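Local structure of tannase (Lactobacillus plantarum, 3WA7) at residues Asn60-Leu70 with Ser462-Leu470. The protein is a tannase, an esterase with the alpha/beta-hydrolase fold that probably hydrolyses the galloyl ester bonds of tannins. Residues are numbered along the deposited sequence; the frame is centred on the assembly and turned at random.
With ACT (acetate ion), chain D.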
ATOM      1  N   ASN A  60     -25.993  -6.326  -8.548  1.00 12.98           N
ATOM      2  CA  ASN A  60     -25.651  -4.908  -8.611  1.00 14.53           C
ATOM      3  C   ASN A  60     -25.319  -4.462 -10.040  1.00 15.55           C
ATOM      4  O   ASN A  60     -24.442  -3.624 -10.259  1.00 16.46           O
ATOM      5  CB  ASN A  60     -24.467  -4.644  -7.669  1.00 17.55           C
ATOM      6  CG  ASN A  60     -24.137  -3.169  -7.528  1.00 20.79           C
ATOM      7  OD1 ASN A  60     -25.023  -2.339  -7.315  1.00 21.54           O
ATOM      8  ND2 ASN A  60     -22.851  -2.840  -7.626  1.00 20.52           N
ATOM      9  N   GLY A  61     -26.022  -5.035 -11.014  1.00 13.19           N
ATOM     10  CA  GLY A  61     -25.798  -4.672 -12.403  1.00 14.38           C
ATOM     11  C   GLY A  61     -24.664  -5.404 -13.099  1.00 14.11           C
ATOM     12  O   GLY A  61     -24.445  -5.216 -14.294  1.00 17.85           O
ATOM     13  N   TYR A  62     -23.938  -6.237 -12.361  1.00 12.26           N
ATOM     14  CA  TYR A  62     -22.831  -6.990 -12.941  1.00 11.00           C
ATOM     15  C   TYR A  62     -23.221  -8.432 -13.241  1.00 11.15           C
ATOM     16  O   TYR A  62     -24.132  -8.982 -12.626  1.00 11.61           O
ATOM     17  CB  TYR A  62     -21.635  -7.023 -11.989  1.00 11.62           C
ATOM     18  CG  TYR A  62     -21.023  -5.683 -11.665  1.00 10.45           C
ATOM     19  CD1 TYR A  62     -21.142  -5.134 -10.388  1.00 10.75           C
ATOM     20  CD2 TYR A  62     -20.270  -4.990 -12.613  1.00  9.48           C
ATOM     21  CE1 TYR A  62     -20.518  -3.928 -10.059  1.00 11.92           C
ATOM     22  CE2 TYR A  62     -19.644  -3.785 -12.294  1.00 10.41           C
ATOM     23  CZ  TYR A  62     -19.770  -3.262 -11.015  1.00 10.99           C
ATOM     24  OH  TYR A  62     -19.130  -2.084 -10.688  1.00 10.92           O
ATOM     25  N   GLN A  63     -22.513  -9.036 -14.187  1.00 12.37           N
ATOM     26  CA  GLN A  63     -22.736 -10.424 -14.562  1.00 12.13           C
ATOM     27  C   GLN A  63     -21.381 -11.113 -14.563  1.00 10.96           C
ATOM     28  O   GLN A  63     -20.352 -10.464 -14.372  1.00  9.90           O
ATOM     29  CB  GLN A  63     -23.369 -10.523 -15.952  1.00 16.15           C
ATOM     30  CG  GLN A  63     -24.822 -10.082 -15.997  1.00 21.92           C
ATOM     31  CD  GLN A  63     -25.465 -10.354 -17.338  1.00 26.79           C
ATOM     32  OE1 GLN A  63     -25.049  -9.811 -18.361  1.00 30.63           O
ATOM     33  NE2 GLN A  63     -26.484 -11.206 -17.342  1.00 30.58           N
ATOM     34  N   ARG A  64     -21.381 -12.422 -14.782  1.00  9.96           N
ATOM     35  CA  ARG A  64     -20.142 -13.193 -14.804  1.00  9.89           C
ATOM     36  C   ARG A  64     -19.113 -12.602 -15.772  1.00 11.08           C
ATOM     37  O   ARG A  64     -17.930 -12.502 -15.453  1.00  9.23           O
ATOM     38  CB  ARG A  64     -20.442 -14.640 -15.201  1.00 10.99           C
ATOM     39  CG  ARG A  64     -19.232 -15.561 -15.235  1.00 13.12           C
ATOM     40  CD  ARG A  64     -19.627 -16.915 -15.808  1.00 14.04           C
ATOM     41  NE  ARG A  64     -18.574 -17.922 -15.706  1.00 15.75           N
ATOM     42  CZ  ARG A  64     -17.423 -17.882 -16.367  1.00 17.87           C
ATOM     43  NH1 ARG A  64     -17.156 -16.876 -17.191  1.00 18.55           N
ATOM     44  NH2 ARG A  64     -16.541 -18.858 -16.207  1.00 18.01           N
ATOM     45  N   ALA A  65     -19.572 -12.201 -16.951  1.00 11.55           N
ATOM     46  CA  ALA A  65     -18.677 -11.650 -17.965  1.00 12.75           C
ATOM     47  C   ALA A  65     -18.181 -10.229 -17.710  1.00 11.60           C
ATOM     48  O   ALA A  65     -17.183  -9.813 -18.298  1.00 13.63           O
ATOM     49  CB  ALA A  65     -19.357 -11.708 -19.327  1.00 12.90           C
ATOM     50  N   THR A  66     -18.852  -9.493 -16.829  1.00 10.75           N
ATOM     51  CA  THR A  66     -18.482  -8.099 -16.584  1.00 10.94           C
ATOM     52  C   THR A  66     -18.079  -7.707 -15.165  1.00  9.72           C
ATOM     53  O   THR A  66     -17.659  -6.575 -14.936  1.00  9.74           O
ATOM     54  CB  THR A  66     -19.637  -7.167 -16.988  1.00 10.70           C
ATOM     55  OG1 THR A  66     -20.737  -7.358 -16.088  1.00 12.16           O
ATOM     56  CG2 THR A  66     -20.101  -7.476 -18.402  1.00 10.46           C
ATOM     57  N   ALA A  67     -18.204  -8.628 -14.217  1.00  9.33           N
ATOM     58  CA  ALA A  67     -17.874  -8.322 -12.829  1.00  8.37           C
ATOM     59  C   ALA A  67     -16.417  -7.928 -12.615  1.00  7.65           C
ATOM     60  O   ALA A  67     -15.509  -8.535 -13.176  1.00  7.89           O
ATOM     61  CB  ALA A  67     -18.224  -9.516 -11.937  1.00  8.29           C
ATOM     62  N   PRO A  68     -16.180  -6.881 -11.807  1.00  8.76           N
ATOM     63  CA  PRO A  68     -14.804  -6.459 -11.546  1.00  7.97           C
ATOM     64  C   PRO A  68     -14.140  -7.577 -10.752  1.00  7.27           C
ATOM     65  O   PRO A  68     -14.817  -8.319 -10.038  1.00  8.09           O
ATOM     66  CB  PRO A  68     -14.980  -5.205 -10.687  1.00  9.72           C
ATOM     67  CG  PRO A  68     -16.319  -4.683 -11.090  1.00 10.88           C
ATOM     68  CD  PRO A  68     -17.143  -5.937 -11.215  1.00  9.65           C
ATOM     69  N   ILE A  69     -12.827  -7.707 -10.880  1.00  5.12           N
ATOM     70  CA  ILE A  69     -12.105  -8.718 -10.124  1.00  4.85           C
ATOM     71  C   ILE A  69     -11.217  -7.986  -9.124  1.00  5.43           C
ATOM     72  O   ILE A  69     -10.190  -7.412  -9.486  1.00  5.09           O
ATOM     73  CB  ILE A  69     -11.236  -9.611 -11.040  1.00  5.37           C
ATOM     74  CG1 ILE A  69     -12.133 -10.367 -12.024  1.00  6.90           C
ATOM     75  CG2 ILE A  69     -10.435 -10.602 -10.198  1.00  7.32           C
ATOM     76  CD1 ILE A  69     -11.373 -11.264 -12.989  1.00  4.69           C
ATOM     77  N   LEU A  70     -11.646  -7.983  -7.867  1.00  5.43           N
ATOM     78  CA  LEU A  70     -10.893  -7.326  -6.803  1.00  5.24           C
ATOM     79  C   LEU A  70      -9.785  -8.272  -6.365  1.00  5.22           C
ATOM     80  O   LEU A  70     -10.040  -9.449  -6.111  1.00  4.37           O
ATOM     81  CB  LEU A  70     -11.805  -7.031  -5.613  1.00  5.16           C
ATOM     82  CG  LEU A  70     -11.202  -6.220  -4.462  1.00  6.34           C
ATOM     83  CD1 LEU A  70     -11.025  -4.772  -4.901  1.00  4.85           C
ATOM     84  CD2 LEU A  70     -12.124  -6.290  -3.251  1.00  5.84           C
ATOM     85  N   SER A 462     -18.229   2.606  -4.323  1.00  9.78           N
ATOM     86  CA  SER A 462     -18.913   3.602  -5.143  1.00 11.34           C
ATOM     87  C   SER A 462     -17.958   4.038  -6.253  1.00 10.63           C
ATOM     88  O   SER A 462     -18.364   4.234  -7.402  1.00 10.74           O
ATOM     89  CB  SER A 462     -19.316   4.813  -4.296  1.00 14.30           C
ATOM     90  OG  SER A 462     -19.897   5.822  -5.104  1.00 17.90           O
ATOM     91  N   TRP A 463     -16.683   4.185  -5.897  1.00  9.73           N
ATOM     92  CA  TRP A 463     -15.650   4.575  -6.857  1.00  9.63           C
ATOM     93  C   TRP A 463     -15.490   3.467  -7.897  1.00  8.54           C
ATOM     94  O   TRP A 463     -15.438   3.733  -9.098  1.00 10.20           O
ATOM     95  CB  TRP A 463     -14.321   4.807  -6.130  1.00  9.69           C
ATOM     96  CG  TRP A 463     -13.141   5.079  -7.028  1.00  9.75           C
ATOM     97  CD1 TRP A 463     -12.890   6.218  -7.741  1.00 11.19           C
ATOM     98  CD2 TRP A 463     -12.040   4.197  -7.283  1.00 10.69           C
ATOM     99  NE1 TRP A 463     -11.698   6.101  -8.422  1.00 10.87           N
ATOM    100  CE2 TRP A 463     -11.156   4.871  -8.158  1.00 10.62           C
ATOM    101  CE3 TRP A 463     -11.712   2.903  -6.856  1.00 11.66           C
ATOM    102  CZ2 TRP A 463      -9.964   4.291  -8.615  1.00 10.63           C
ATOM    103  CZ3 TRP A 463     -10.525   2.327  -7.311  1.00 11.27           C
ATOM    104  CH2 TRP A 463      -9.667   3.025  -8.181  1.00 10.23           C
ATOM    105  N   ILE A 464     -15.417   2.221  -7.438  1.00  8.93           N
ATOM    106  CA  ILE A 464     -15.270   1.099  -8.355  1.00  8.26           C
ATOM    107  C   ILE A 464     -16.450   1.020  -9.330  1.00  8.87           C
ATOM    108  O   ILE A 464     -16.255   0.908 -10.540  1.00 10.33           O
ATOM    109  CB  ILE A 464     -15.143  -0.240  -7.586  1.00  7.17           C
ATOM    110  CG1 ILE A 464     -13.804  -0.275  -6.838  1.00  7.45           C
ATOM    111  CG2 ILE A 464     -15.253  -1.417  -8.555  1.00  8.07           C
ATOM    112  CD1 ILE A 464     -13.564  -1.546  -6.045  1.00  6.93           C
ATOM    113  N   ASP A 465     -17.670   1.089  -8.806  1.00 10.69           N
ATOM    114  CA  ASP A 465     -18.853   1.025  -9.659  1.00 11.61           C
ATOM    115  C   ASP A 465     -18.889   2.190 -10.644  1.00 12.57           C
ATOM    116  O   ASP A 465     -19.359   2.046 -11.772  1.00 13.14           O
ATOM    117  CB  ASP A 465     -20.131   1.019  -8.815  1.00 11.49           C
ATOM    118  CG  ASP A 465     -20.285  -0.254  -8.002  1.00 12.16           C
ATOM    119  OD1 ASP A 465     -19.548  -1.225  -8.269  1.00 12.36           O
ATOM    120  OD2 ASP A 465     -21.152  -0.287  -7.107  1.00 11.84           O
ATOM    121  N   GLY A 466     -18.388   3.343 -10.215  1.00 12.17           N
ATOM    122  CA  GLY A 466     -18.363   4.501 -11.090  1.00 13.11           C
ATOM    123  C   GLY A 466     -17.468   4.245 -12.292  1.00 14.37           C
ATOM    124  O   GLY A 466     -17.799   4.621 -13.417  1.00 15.20           O
ATOM    125  N   LEU A 467     -16.333   3.595 -12.051  1.00 14.06           N
ATOM    126  CA  LEU A 467     -15.379   3.277 -13.113  1.00 14.52           C
ATOM    127  C   LEU A 467     -15.883   2.195 -14.063  1.00 16.24           C
ATOM    128  O   LEU A 467     -15.683   2.270 -15.275  1.00 15.53           O
ATOM    129  CB  LEU A 467     -14.055   2.792 -12.512  1.00 13.96           C
ATOM    130  CG  LEU A 467     -13.171   3.731 -11.690  1.00 14.54           C
ATOM    131  CD1 LEU A 467     -12.008   2.942 -11.110  1.00 14.81           C
ATOM    132  CD2 LEU A 467     -12.658   4.861 -12.564  1.00 14.77           C
ATOM    133  N   CYS A 468     -16.537   1.185 -13.504  1.00 16.62           N
ATOM    134  CA  CYS A 468     -17.015   0.060 -14.292  1.00 18.94           C
ATOM    135  C   CYS A 468     -18.408   0.192 -14.897  1.00 22.23           C
ATOM    136  O   CYS A 468     -18.648  -0.303 -16.000  1.00 23.32           O
ATOM    137  CB  CYS A 468     -16.935  -1.213 -13.443  1.00 16.55           C
ATOM    138  SG  CYS A 468     -15.262  -1.564 -12.832  1.00 16.85           S
ATOM    139  N   GLN A 469     -19.319   0.855 -14.194  1.00 24.79           N
ATOM    140  CA  GLN A 469     -20.687   1.008 -14.685  1.00 29.05           C
ATOM    141  C   GLN A 469     -21.076   2.439 -15.031  1.00 32.12           C
ATOM    142  O   GLN A 469     -21.255   2.775 -16.201  1.00 32.88           O
ATOM    143  CB  GLN A 469     -21.678   0.478 -13.650  1.00 28.04           C
ATOM    144  CG  GLN A 469     -21.391  -0.921 -13.158  1.00 27.83           C
ATOM    145  CD  GLN A 469     -22.413  -1.387 -12.143  1.00 27.86           C
ATOM    146  OE1 GLN A 469     -22.656  -0.717 -11.139  1.00 28.58           O
ATOM    147  NE2 GLN A 469     -23.013  -2.541 -12.396  1.00 26.89           N
ATOM    148  N   LEU A 470     -21.231   3.262 -13.995  1.00 35.64           N
ATOM    149  CA  LEU A 470     -21.621   4.664 -14.139  1.00 37.87           C
ATOM    150  C   LEU A 470     -21.136   5.268 -15.451  1.00 38.93           C
ATOM    151  O   LEU A 470     -19.918   5.203 -15.719  1.00 39.52           O
ATOM    152  CB  LEU A 470     -21.089   5.478 -12.952  1.00 39.00           C
ATOM    153  CG  LEU A 470     -21.598   6.911 -12.744  1.00 40.29           C
ATOM    154  CD1 LEU A 470     -21.199   7.386 -11.358  1.00 40.54           C
ATOM    155  CD2 LEU A 470     -21.040   7.842 -13.811  1.00 40.61           C
TER
HETATM  156  C   ACT D 503     -22.495 -14.814 -18.288  1.00 20.54           C
HETATM  157  O   ACT D 503     -21.978 -15.824 -18.678  1.00 20.04           O
HETATM  158  OXT ACT D 503     -21.886 -13.779 -18.308  1.00 24.21           O
HETATM  159  CH3 ACT D 503     -23.912 -14.839 -17.805  1.00 22.35           C
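The ring of Y62 is sandwiched between Q469 and P68. On one face the carboxamide of Q469 is stacked, its plane tilted by just 13° and NE2 3.4 Å above the ring centre; on the opposite face P68 CD sits offset toward the rim. D465 OD1 and C468 CB lie at the edge, in the ring plane. Q469 is extended beyond CG, with chi1 -52° setting CG beside its backbone N, and this carries the amide across the ring to N60. There Q469 NE2 donates to N60 O over 2.8 Å, in the carbonyl plane and on a lone pair, with an N-H...O angle of 161°.

Across the contact D465 takes two bonds, both from above its carboxylate plane: Y62 OH donates to D465 OD1 at 2.6 Å, and N60 ND2 to D465 OD2 at 3.1 Å. Beside these polar contacts, P68 CG meets C468 SG at 3.7 Å, and L70 CD1 approaches I464 CD1 at 4.3 Å. The last turn of helix 457-468 and the residue just after it, Q469, are thus joined to the loop leading into strand 69-72 of the central alpha/beta-hydrolase sheet and to the strand's start.

An alanine at Y62 removes the ring and its hydroxyl, and would probably open a gap between Q469 and P68 and leave D465 OD1 with one donor fewer. R104 forms a salt bridge with D465 OD2 and Y106 bonds OD1, so the carboxylate, met by several donors, one of them a cationic guanidinium, is likely to stay ionised.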